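Local atomic coordinates of cytochrome P450 (Novosphingobium aromaticivorans, PDB entry 3OFT), a protein that is a cytochrome P450, a mainly helical protein that binds protoporphyrin IX with its iron in a buried pocket. Residues D237-M242 and R352-V357; I243-L248 and R276-V281; C134-D139 and I356-E361. One frame throughout, in Å; residues are numbered along the deposited sequence.

Contact 1: D237-M242 and R352-V357. With HEM (protoporphyrin IX containing Fe), chain D.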
loop_
_atom_site.group_PDB
_atom_site.type_symbol
_atom_site.label_atom_id
_atom_site.label_comp_id
_atom_site.label_asym_id
_atom_site.label_seq_id
_atom_site.Cartn_x
_atom_site.Cartn_y
_atom_site.Cartn_z
ATOM N N ASP A 237 -5.767 -2.440 -1.334
ATOM C CA ASP A 237 -4.828 -3.575 -1.216
ATOM C C ASP A 237 -3.685 -3.271 -0.258
ATOM O O ASP A 237 -3.190 -4.175 0.400
ATOM C CB ASP A 237 -4.262 -4.022 -2.572
ATOM C CG ASP A 237 -3.588 -2.898 -3.363
ATOM O OD1 ASP A 237 -3.477 -1.758 -2.862
ATOM O OD2 ASP A 237 -3.186 -3.143 -4.544
ATOM N N THR A 238 -3.244 -2.009 -0.195
ATOM C CA THR A 238 -2.099 -1.655 0.690
ATOM C C THR A 238 -2.467 -1.865 2.168
ATOM O O THR A 238 -1.687 -2.448 2.939
ATOM C CB THR A 238 -1.722 -0.176 0.529
ATOM O OG1 THR A 238 -2.928 0.600 0.614
ATOM C CG2 THR A 238 -1.017 0.076 -0.827
ATOM N N VAL A 239 -3.666 -1.408 2.547
ATOM C CA VAL A 239 -4.121 -1.519 3.932
ATOM C C VAL A 239 -4.427 -2.988 4.257
ATOM O O VAL A 239 -4.023 -3.476 5.303
ATOM C CB VAL A 239 -5.295 -0.588 4.255
ATOM C CG1 VAL A 239 -5.853 -0.843 5.683
ATOM C CG2 VAL A 239 -4.803 0.895 4.174
ATOM N N ALA A 240 -5.045 -3.703 3.320
ATOM C CA ALA A 240 -5.265 -5.105 3.529
ATOM C C ALA A 240 -3.930 -5.838 3.790
ATOM O O ALA A 240 -3.846 -6.702 4.686
ATOM C CB ALA A 240 -6.021 -5.705 2.319
ATOM N N ALA A 241 -2.906 -5.510 3.009
ATOM C CA ALA A 241 -1.619 -6.200 3.106
ATOM C C ALA A 241 -0.961 -5.910 4.449
ATOM O O ALA A 241 -0.488 -6.824 5.120
ATOM C CB ALA A 241 -0.680 -5.788 1.979
ATOM N N MET A 242 -0.975 -4.648 4.844
ATOM C CA MET A 242 -0.316 -4.238 6.084
ATOM C C MET A 242 -1.024 -4.853 7.306
ATOM O O MET A 242 -0.351 -5.335 8.230
ATOM C CB MET A 242 -0.257 -2.707 6.199
ATOM C CG MET A 242 0.575 -2.204 7.456
ATOM S SD MET A 242 2.263 -2.845 7.601
ATOM C CE MET A 242 3.058 -1.887 6.271
ATOM N N ARG A 352 -1.497 4.911 9.336
ATOM C CA ARG A 352 -0.956 4.725 10.702
ATOM C C ARG A 352 -2.115 4.603 11.723
ATOM O O ARG A 352 -2.104 3.735 12.610
ATOM C CB ARG A 352 -0.044 5.910 11.099
ATOM C CG ARG A 352 0.540 5.752 12.497
ATOM C CD ARG A 352 1.190 7.026 12.988
ATOM N NE ARG A 352 2.093 6.786 14.119
ATOM C CZ ARG A 352 1.872 7.167 15.384
ATOM N NH1 ARG A 352 2.783 6.880 16.320
ATOM N NH2 ARG A 352 0.760 7.836 15.714
ATOM N N MET A 353 -3.121 5.462 11.563
ATOM C CA MET A 353 -4.318 5.426 12.408
ATOM C C MET A 353 -5.094 4.116 12.249
ATOM O O MET A 353 -5.580 3.552 13.232
ATOM C CB MET A 353 -5.228 6.650 12.133
ATOM C CG MET A 353 -6.506 6.786 13.037
ATOM S SD MET A 353 -7.899 5.823 12.376
ATOM C CE MET A 353 -8.598 7.044 11.239
ATOM N N GLU A 354 -5.253 3.649 11.022
ATOM C CA GLU A 354 -5.932 2.367 10.803
ATOM C C GLU A 354 -5.185 1.202 11.481
ATOM O O GLU A 354 -5.823 0.324 12.085
ATOM C CB GLU A 354 -6.048 2.082 9.317
ATOM C CG GLU A 354 -6.975 3.066 8.593
ATOM C CD GLU A 354 -6.967 2.845 7.057
ATOM O OE1 GLU A 354 -7.986 2.497 6.485
ATOM O OE2 GLU A 354 -5.918 3.017 6.407
ATOM N N VAL A 355 -3.858 1.191 11.378
ATOM C CA VAL A 355 -3.071 0.108 12.013
ATOM C C VAL A 355 -3.196 0.202 13.546
ATOM O O VAL A 355 -3.386 -0.830 14.227
ATOM C CB VAL A 355 -1.587 0.119 11.587
ATOM C CG1 VAL A 355 -0.726 -0.865 12.487
ATOM C CG2 VAL A 355 -1.478 -0.250 10.093
ATOM N N ILE A 356 -3.066 1.412 14.077
ATOM C CA ILE A 356 -3.267 1.630 15.550
ATOM C C ILE A 356 -4.662 1.190 16.013
ATOM O O ILE A 356 -4.824 0.492 17.011
ATOM C CB ILE A 356 -3.018 3.116 15.921
ATOM C CG1 ILE A 356 -1.509 3.414 15.828
ATOM C CG2 ILE A 356 -3.635 3.455 17.311
ATOM C CD1 ILE A 356 -1.137 4.947 15.844
ATOM N N VAL A 357 -5.687 1.567 15.276
ATOM C CA VAL A 357 -7.038 1.203 15.676
ATOM C C VAL A 357 -7.272 -0.327 15.606
ATOM O O VAL A 357 -7.974 -0.931 16.459
ATOM C CB VAL A 357 -7.981 2.093 14.824
ATOM C CG1 VAL A 357 -8.990 1.347 13.950
ATOM C CG2 VAL A 357 -8.454 3.284 15.650
HETATM C CHA HEM D . 1.117 6.951 -2.615
HETATM C CHB HEM D . 1.978 3.100 0.236
HETATM C CHC HEM D . -2.334 3.712 2.317
HETATM C CHD HEM D . -3.564 6.790 -1.163
HETATM C C1A HEM D . 1.733 5.899 -1.963
HETATM C C2A HEM D . 3.101 5.491 -2.179
HETATM C C3A HEM D . 3.368 4.441 -1.411
HETATM C C4A HEM D . 2.141 4.106 -0.684
HETATM C CMA HEM D . 4.720 3.685 -1.391
HETATM C CAA HEM D . 4.119 6.202 -3.118
HETATM C CBA HEM D . 3.880 5.700 -4.524
HETATM C CGA HEM D . 4.898 6.250 -5.513
HETATM O O1A HEM D . 4.719 6.006 -6.747
HETATM O O2A HEM D . 5.903 6.933 -5.140
HETATM C C1B HEM D . 0.886 2.922 1.076
HETATM C C2B HEM D . 0.791 1.970 2.152
HETATM C C3B HEM D . -0.416 2.159 2.721
HETATM C C4B HEM D . -1.092 3.227 2.011
HETATM C CMB HEM D . 1.901 0.969 2.523
HETATM C CAB HEM D . -1.118 1.444 3.879
HETATM C CBB HEM D . -0.589 0.390 4.527
HETATM C C1C HEM D . -3.090 4.592 1.600
HETATM C C2C HEM D . -4.426 5.072 1.925
HETATM C C3C HEM D . -4.765 5.916 0.910
HETATM C C4C HEM D . -3.640 6.056 0.014
HETATM C CMC HEM D . -5.263 4.622 3.165
HETATM C CAC HEM D . -6.041 6.764 0.687
HETATM C CBC HEM D . -7.241 6.377 1.105
HETATM C C1D HEM D . -2.440 7.138 -1.837
HETATM C C2D HEM D . -2.409 8.108 -2.923
HETATM C C3D HEM D . -0.949 8.180 -3.332
HETATM C C4D HEM D . -0.235 7.238 -2.516
HETATM C CMD HEM D . -3.610 8.943 -3.491
HETATM C CAD HEM D . -0.404 9.107 -4.457
HETATM C CBD HEM D . 0.271 10.287 -3.739
HETATM C CGD HEM D . 0.972 11.096 -4.837
HETATM O O1D HEM D . 1.192 10.604 -5.963
HETATM O O2D HEM D . 1.377 12.236 -4.591
HETATM N NA HEM D . 1.174 5.037 -1.018
HETATM N NB HEM D . -0.260 3.689 1.066
HETATM N NC HEM D . -2.635 5.246 0.466
HETATM N ND HEM D . -1.157 6.636 -1.645
HETATM FE FE HEM D . -0.697 5.205 -0.234
HETATM O O HOH W 1 -1.500 3.626 -1.840
#

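Contact 2: I243-L248 and R276-V281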
loop_
_atom_site.group_PDB
_atom_site.type_symbol
_atom_site.label_atom_id
_atom_site.label_comp_id
_atom_site.label_asym_id
_atom_site.label_seq_id
_atom_site.Cartn_x
_atom_site.Cartn_y
_atom_site.Cartn_z
ATOM N N ILE A 243 -2.358 -4.820 7.301
ATOM C CA ILE A 243 -3.132 -5.367 8.425
ATOM C C ILE A 243 -2.855 -6.859 8.537
ATOM O O ILE A 243 -2.678 -7.374 9.649
ATOM C CB ILE A 243 -4.676 -5.066 8.327
ATOM C CG1 ILE A 243 -4.985 -3.567 8.524
ATOM C CG2 ILE A 243 -5.542 -5.915 9.303
ATOM C CD1 ILE A 243 -4.418 -2.934 9.749
ATOM N N GLY A 244 -2.825 -7.545 7.389
ATOM C CA GLY A 244 -2.465 -8.990 7.390
ATOM C C GLY A 244 -1.074 -9.257 7.970
ATOM O O GLY A 244 -0.901 -10.204 8.762
ATOM N N MET A 245 -0.090 -8.417 7.613
ATOM C CA MET A 245 1.276 -8.615 8.082
ATOM C C MET A 245 1.361 -8.364 9.601
ATOM O O MET A 245 2.091 -9.060 10.331
ATOM C CB MET A 245 2.220 -7.640 7.377
ATOM C CG MET A 245 2.577 -8.017 5.939
ATOM S SD MET A 245 3.104 -9.728 5.716
ATOM C CE MET A 245 4.133 -10.089 7.107
ATOM N N VAL A 246 0.629 -7.341 10.045
ATOM C CA VAL A 246 0.539 -7.030 11.491
ATOM C C VAL A 246 -0.083 -8.192 12.275
ATOM O O VAL A 246 0.425 -8.593 13.354
ATOM C CB VAL A 246 -0.211 -5.723 11.724
ATOM C CG1 VAL A 246 -0.512 -5.593 13.247
ATOM C CG2 VAL A 246 0.690 -4.527 11.229
ATOM N N ALA A 247 -1.165 -8.741 11.748
ATOM C CA ALA A 247 -1.791 -9.912 12.411
ATOM C C ALA A 247 -0.881 -11.140 12.404
ATOM O O ALA A 247 -0.850 -11.879 13.394
ATOM C CB ALA A 247 -3.159 -10.272 11.776
ATOM N N LEU A 248 -0.203 -11.365 11.282
ATOM C CA LEU A 248 0.740 -12.493 11.131
ATOM C C LEU A 248 1.858 -12.347 12.188
ATOM O O LEU A 248 2.155 -13.303 12.921
ATOM C CB LEU A 248 1.342 -12.524 9.731
ATOM C CG LEU A 248 2.481 -13.540 9.523
ATOM C CD1 LEU A 248 2.018 -14.986 9.928
ATOM C CD2 LEU A 248 2.916 -13.493 8.056
ATOM N N ARG A 276 7.387 -0.253 9.495
ATOM C CA ARG A 276 8.765 -0.213 9.004
ATOM C C ARG A 276 9.209 -1.637 8.682
ATOM O O ARG A 276 9.914 -1.865 7.692
ATOM C CB ARG A 276 9.700 0.384 10.103
ATOM C CG ARG A 276 11.125 0.538 9.656
ATOM C CD ARG A 276 12.128 0.477 10.832
ATOM N NE ARG A 276 12.037 -0.769 11.638
ATOM C CZ ARG A 276 12.604 -1.935 11.324
ATOM N NH1 ARG A 276 13.265 -2.117 10.176
ATOM N NH2 ARG A 276 12.464 -2.976 12.158
ATOM N N ARG A 277 8.805 -2.585 9.537
ATOM C CA ARG A 277 9.342 -3.971 9.481
ATOM C C ARG A 277 8.775 -4.772 8.302
ATOM O O ARG A 277 9.446 -5.671 7.779
ATOM C CB ARG A 277 8.993 -4.716 10.796
ATOM C CG ARG A 277 9.342 -6.226 10.860
ATOM C CD ARG A 277 10.851 -6.520 10.675
ATOM N NE ARG A 277 11.094 -7.983 10.648
ATOM C CZ ARG A 277 10.957 -8.768 9.581
ATOM N NH1 ARG A 277 10.522 -8.281 8.429
ATOM N NH2 ARG A 277 11.176 -10.075 9.690
ATOM N N TYR A 278 7.517 -4.492 7.932
ATOM C CA TYR A 278 6.809 -5.324 6.909
ATOM C C TYR A 278 6.305 -4.580 5.674
ATOM O O TYR A 278 5.111 -4.708 5.322
ATOM C CB TYR A 278 5.639 -6.145 7.513
ATOM C CG TYR A 278 6.104 -7.031 8.653
ATOM C CD1 TYR A 278 6.896 -8.158 8.393
ATOM C CD2 TYR A 278 5.782 -6.731 9.973
ATOM C CE1 TYR A 278 7.358 -8.996 9.455
ATOM C CE2 TYR A 278 6.232 -7.562 11.035
ATOM C CZ TYR A 278 6.993 -8.699 10.756
ATOM O OH TYR A 278 7.450 -9.545 11.766
ATOM N N PRO A 279 7.213 -3.868 4.967
ATOM C CA PRO A 279 6.771 -3.144 3.788
ATOM C C PRO A 279 6.617 -4.082 2.592
ATOM O O PRO A 279 7.473 -4.984 2.376
ATOM C CB PRO A 279 7.930 -2.154 3.546
ATOM C CG PRO A 279 9.179 -2.987 3.950
ATOM C CD PRO A 279 8.646 -3.622 5.258
ATOM N N THR A 280 5.580 -3.878 1.790
ATOM C CA THR A 280 5.381 -4.787 0.661
ATOM C C THR A 280 5.054 -4.053 -0.625
ATOM O O THR A 280 4.620 -4.700 -1.602
ATOM C CB THR A 280 4.291 -5.827 0.951
ATOM O OG1 THR A 280 3.017 -5.186 1.149
ATOM C CG2 THR A 280 4.671 -6.748 2.180
ATOM N N VAL A 281 5.219 -2.722 -0.606
ATOM C CA VAL A 281 4.880 -1.920 -1.785
ATOM C C VAL A 281 6.101 -1.721 -2.691
ATOM O O VAL A 281 7.193 -1.412 -2.201
ATOM C CB VAL A 281 4.110 -0.587 -1.439
ATOM C CG1 VAL A 281 3.790 0.146 -2.737
ATOM C CG2 VAL A 281 2.751 -0.911 -0.704
#

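Contact 3: C134-D139 and I356-E361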
loop_
_atom_site.group_PDB
_atom_site.type_symbol
_atom_site.label_atom_id
_atom_site.label_comp_id
_atom_site.label_asym_id
_atom_site.label_seq_id
_atom_site.Cartn_x
_atom_site.Cartn_y
_atom_site.Cartn_z
ATOM N N CYS A 134 -10.426 -18.161 12.092
ATOM C CA CYS A 134 -10.814 -17.415 10.894
ATOM C C CYS A 134 -9.757 -17.602 9.847
ATOM O O CYS A 134 -8.637 -18.018 10.152
ATOM C CB CYS A 134 -11.025 -15.917 11.176
ATOM S SG CYS A 134 -9.511 -15.034 11.645
ATOM N N ASP A 135 -10.132 -17.303 8.604
ATOM C CA ASP A 135 -9.168 -17.135 7.524
ATOM C C ASP A 135 -8.999 -15.626 7.468
ATOM O O ASP A 135 -9.786 -14.922 6.859
ATOM C CB ASP A 135 -9.722 -17.754 6.225
ATOM C CG ASP A 135 -10.014 -19.265 6.368
ATOM O OD1 ASP A 135 -11.185 -19.686 6.160
ATOM O OD2 ASP A 135 -9.067 -20.024 6.716
ATOM N N PHE A 136 -7.963 -15.135 8.137
ATOM C CA PHE A 136 -7.859 -13.714 8.451
ATOM C C PHE A 136 -7.796 -12.824 7.213
ATOM O O PHE A 136 -8.324 -11.724 7.234
ATOM C CB PHE A 136 -6.648 -13.455 9.335
ATOM C CG PHE A 136 -6.531 -12.020 9.787
ATOM C CD1 PHE A 136 -7.172 -11.608 10.939
ATOM C CD2 PHE A 136 -5.800 -11.081 9.036
ATOM C CE1 PHE A 136 -7.084 -10.285 11.367
ATOM C CE2 PHE A 136 -5.707 -9.757 9.446
ATOM C CZ PHE A 136 -6.350 -9.367 10.640
ATOM N N VAL A 137 -7.155 -13.286 6.152
ATOM C CA VAL A 137 -7.076 -12.489 4.932
ATOM C C VAL A 137 -8.473 -12.311 4.344
ATOM O O VAL A 137 -8.874 -11.178 4.045
ATOM C CB VAL A 137 -6.106 -13.089 3.880
ATOM C CG1 VAL A 137 -6.218 -12.363 2.534
ATOM C CG2 VAL A 137 -4.683 -13.085 4.409
ATOM N N SER A 138 -9.213 -13.408 4.158
ATOM C CA SER A 138 -10.496 -13.257 3.498
ATOM C C SER A 138 -11.592 -12.759 4.453
ATOM O O SER A 138 -12.514 -12.090 4.010
ATOM C CB SER A 138 -10.916 -14.543 2.754
ATOM O OG SER A 138 -10.903 -15.621 3.641
ATOM N N ASP A 139 -11.487 -13.058 5.755
ATOM C CA ASP A 139 -12.540 -12.674 6.733
ATOM C C ASP A 139 -12.335 -11.289 7.345
ATOM O O ASP A 139 -13.288 -10.683 7.857
ATOM C CB ASP A 139 -12.635 -13.693 7.898
ATOM C CG ASP A 139 -12.934 -15.112 7.430
ATOM O OD1 ASP A 139 -13.549 -15.250 6.360
ATOM O OD2 ASP A 139 -12.554 -16.084 8.118
ATOM N N ILE A 356 -3.066 1.412 14.077
ATOM C CA ILE A 356 -3.267 1.630 15.550
ATOM C C ILE A 356 -4.662 1.190 16.013
ATOM O O ILE A 356 -4.824 0.492 17.011
ATOM C CB ILE A 356 -3.018 3.116 15.921
ATOM C CG1 ILE A 356 -1.509 3.414 15.828
ATOM C CG2 ILE A 356 -3.635 3.455 17.311
ATOM C CD1 ILE A 356 -1.137 4.947 15.844
ATOM N N VAL A 357 -5.687 1.567 15.276
ATOM C CA VAL A 357 -7.038 1.203 15.676
ATOM C C VAL A 357 -7.272 -0.327 15.606
ATOM O O VAL A 357 -7.974 -0.931 16.459
ATOM C CB VAL A 357 -7.981 2.093 14.824
ATOM C CG1 VAL A 357 -8.990 1.347 13.950
ATOM C CG2 VAL A 357 -8.454 3.284 15.650
ATOM N N PHE A 358 -6.664 -0.941 14.591
ATOM C CA PHE A 358 -6.666 -2.393 14.469
ATOM C C PHE A 358 -6.028 -3.070 15.679
ATOM O O PHE A 358 -6.616 -3.986 16.279
ATOM C CB PHE A 358 -5.975 -2.856 13.169
ATOM C CG PHE A 358 -5.732 -4.325 13.161
ATOM C CD1 PHE A 358 -6.808 -5.205 13.077
ATOM C CD2 PHE A 358 -4.457 -4.837 13.342
ATOM C CE1 PHE A 358 -6.621 -6.545 13.161
ATOM C CE2 PHE A 358 -4.254 -6.197 13.425
ATOM C CZ PHE A 358 -5.337 -7.058 13.331
ATOM N N LEU A 359 -4.847 -2.597 16.065
ATOM C CA LEU A 359 -4.157 -3.143 17.221
ATOM C C LEU A 359 -5.005 -2.934 18.469
ATOM O O LEU A 359 -5.135 -3.832 19.282
ATOM C CB LEU A 359 -2.780 -2.489 17.398
ATOM C CG LEU A 359 -1.746 -2.849 16.313
ATOM C CD1 LEU A 359 -0.515 -1.940 16.324
ATOM C CD2 LEU A 359 -1.332 -4.306 16.488
ATOM N N ARG A 360 -5.594 -1.756 18.630
ATOM C CA ARG A 360 -6.351 -1.491 19.853
ATOM C C ARG A 360 -7.527 -2.453 19.941
ATOM O O ARG A 360 -7.800 -3.034 20.998
ATOM C CB ARG A 360 -6.902 -0.063 19.886
ATOM C CG ARG A 360 -5.867 0.976 20.143
ATOM C CD ARG A 360 -6.498 2.387 20.312
ATOM N NE ARG A 360 -5.383 3.327 20.312
ATOM C CZ ARG A 360 -4.428 3.393 21.258
ATOM N NH1 ARG A 360 -4.462 2.615 22.346
ATOM N NH2 ARG A 360 -3.426 4.260 21.138
ATOM N N GLU A 361 -8.238 -2.609 18.849
ATOM C CA GLU A 361 -9.439 -3.432 18.897
ATOM C C GLU A 361 -9.183 -4.910 18.908
ATOM O O GLU A 361 -9.888 -5.636 19.640
ATOM C CB GLU A 361 -10.408 -3.059 17.782
ATOM C CG GLU A 361 -11.125 -1.741 18.043
ATOM C CD GLU A 361 -11.921 -1.717 19.368
ATOM O OE1 GLU A 361 -11.884 -0.675 20.056
ATOM O OE2 GLU A 361 -12.580 -2.722 19.703
#

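Contact 1: D237-M242 and R352-V357
Val239 and Glu354 meet beside the haem, and one turn further along Met242 meets Val355. Both pairs join helix 221-252, the long helix that passes the haem in a cytochrome P450, to helix 348-365, its L helix. Val239 turns CG1 anti to the backbone N (chi1 174°), which leaves CG2 beside that N. Both methyls meet the carboxylate of Glu354. CG1 of Val239 is 3.9 Å from OE2 of Glu354. CG2 of Val239 is closer, 3.3 Å from the same OE2 of Glu354, and also lies 3.7 Å from vinyl carbon CAB of the haem. Glu354 runs extended beyond CG, crosses the valine at about a right angle, and brings its OE2 to 3.7 Å from haem methyl CMC. A carboxylate is thus set against a valine and the porphyrin rim in a buried place.

The second pair is purely apolar. In Met242, CG anti to N (chi1 -174°) comes to 3.9 Å from CG2 of Val355. CB of Met242 packs 3.5 Å from CBB, the end of the same haem vinyl group. Thr238 lies over pyrrole ring B, its CB 3.5 Å from C3B of the haem. The threonine also touches (2R,5R)-hexane-2,5-diol. A water sits 2.4 Å from the haem iron. One further atom from elsewhere in the structure binds the iron, in cytochromes P450 a cysteine thiolate.

Around the contact, helix 144-152 covers Val239 through Pro145 and Glu354 through Ile148. Helix 267-277 packs on Val355 through Ala271 and Met275, and helix 107-128 packs on Met353.

Contact 2: I243-L248 and R276-V281
Met245 packs on Tyr278 where the chain leaves helix 267-277, the K helix of the cytochrome P450 fold. That helix carries the ExxR motif of the family, here the salt-bridged pair Glu273 and Arg276. Tyr278 is the first residue after it with non-helical backbone angles. The contact fastens this exit to helix 221-252.

Met245 can be followed outward. Its CB points at the other segment and lies 3.7 Å from CB of Tyr278. Its CG is anti to the carbonyl carbon (chi1 -77°). From there CG stays close to the root of the tyrosine, 3.9 Å from CB of Tyr278, and reaches CG2 of Thr280 at a looser 4.5 Å. The chain then bends at both chi2 and chi3, with SD as the link between the bends. The closest approaches to Tyr278 are made by CB, CG and CE. The bends turn the terminal methyl back beside the CD1 side of the ring. CE of Met245 ends 3.6 Å from CD1 of Tyr278, with CG of the ring a little further off. The methyl comes in obliquely to the ring.

Phe27 meets the tyrosine ring edge-to-face and also touches Met245.

Further along the loop, Thr280 has its hydroxyl hydrogen-bonded to the backbone O of Gly385. Val281, next along, touches both the haem and (2R,5R)-hexane-2,5-diol, which ties this short loop to the pocket.

The aliphatic part of Arg277 covers one face of the Tyr278 ring, with its CG 3.3 Å above the plane and over the ring centre. At the far end of the ring, OH of Tyr278 is hydrogen-bonded to ND1 of His249, one turn beyond Met245 on helix 221-252.

Contact 3: C134-D139 and I356-E361
Phe136 and Phe358 reach for each other from opposite directions and meet through CZ and CE1. Their CA atoms are 12.9 Å apart, and the two side chains span that gap. Each sends CG anti to its own backbone N (chi1 -176° for Phe136), which swings each ring away from that N and toward the other segment. The closest approach is 3.7 Å, between CZ of Phe136 and CZ of Phe358. CE1 of Phe358 comes almost as near, 3.8 Å from CZ of Phe136, and lies at the edge of the Phe136 ring, in its plane. The planes make 65° and the centroids are 5.9 Å apart, so the rings are inclined to each other.

Two more aromatic rings join them. Phe140 and Trp362 each meet both phenylalanines, and Trp362 meets Phe136 edge-to-face. Ile243 and Ala247 of helix 221-252 add aliphatic contacts to Phe136, as do Leu390 and Leu392 of strand 386-394.

Phe136 begins helix 136-141, directly after strand 133-135. The turn there is tied by a hydrogen bond from N of Asp135 to OD2 of Asp139, 2.8 Å long. The N-H points to the carboxylate from above its plane, 43° out of it. The same OD2 takes part in a salt bridge with Arg131, which would be expected to stabilise its negative charge.

The result is a buried aromatic cluster between the L helix (348-365), helix 221-252 and the small antiparallel sheet of the cytochrome P450 fold, to which strands 133-135 and 386-394 belong.

How the contacts relate
From the N terminus, the first segment met is 134-139. Contact 3 closes the longest loop, with 216 residues between its segments, on helix 348-365. Within that span comes helix 221-252, which gives 237-242 to contact 1 and then 243-248 to contact 2. Contact 2 closes first, after 27 residues, at the end of helix 267-277. Contact 1 closes next, after 109 residues, and so encloses contact 2. Contacts 1 and 3 end on overlapping segments that share Ile356 and Val357. Ile243 touches Val355, Phe358 and Phe136, linking all three. Together they tie helices 221-252, 267-277 and 348-365 to the haem and to the junction at 134-139.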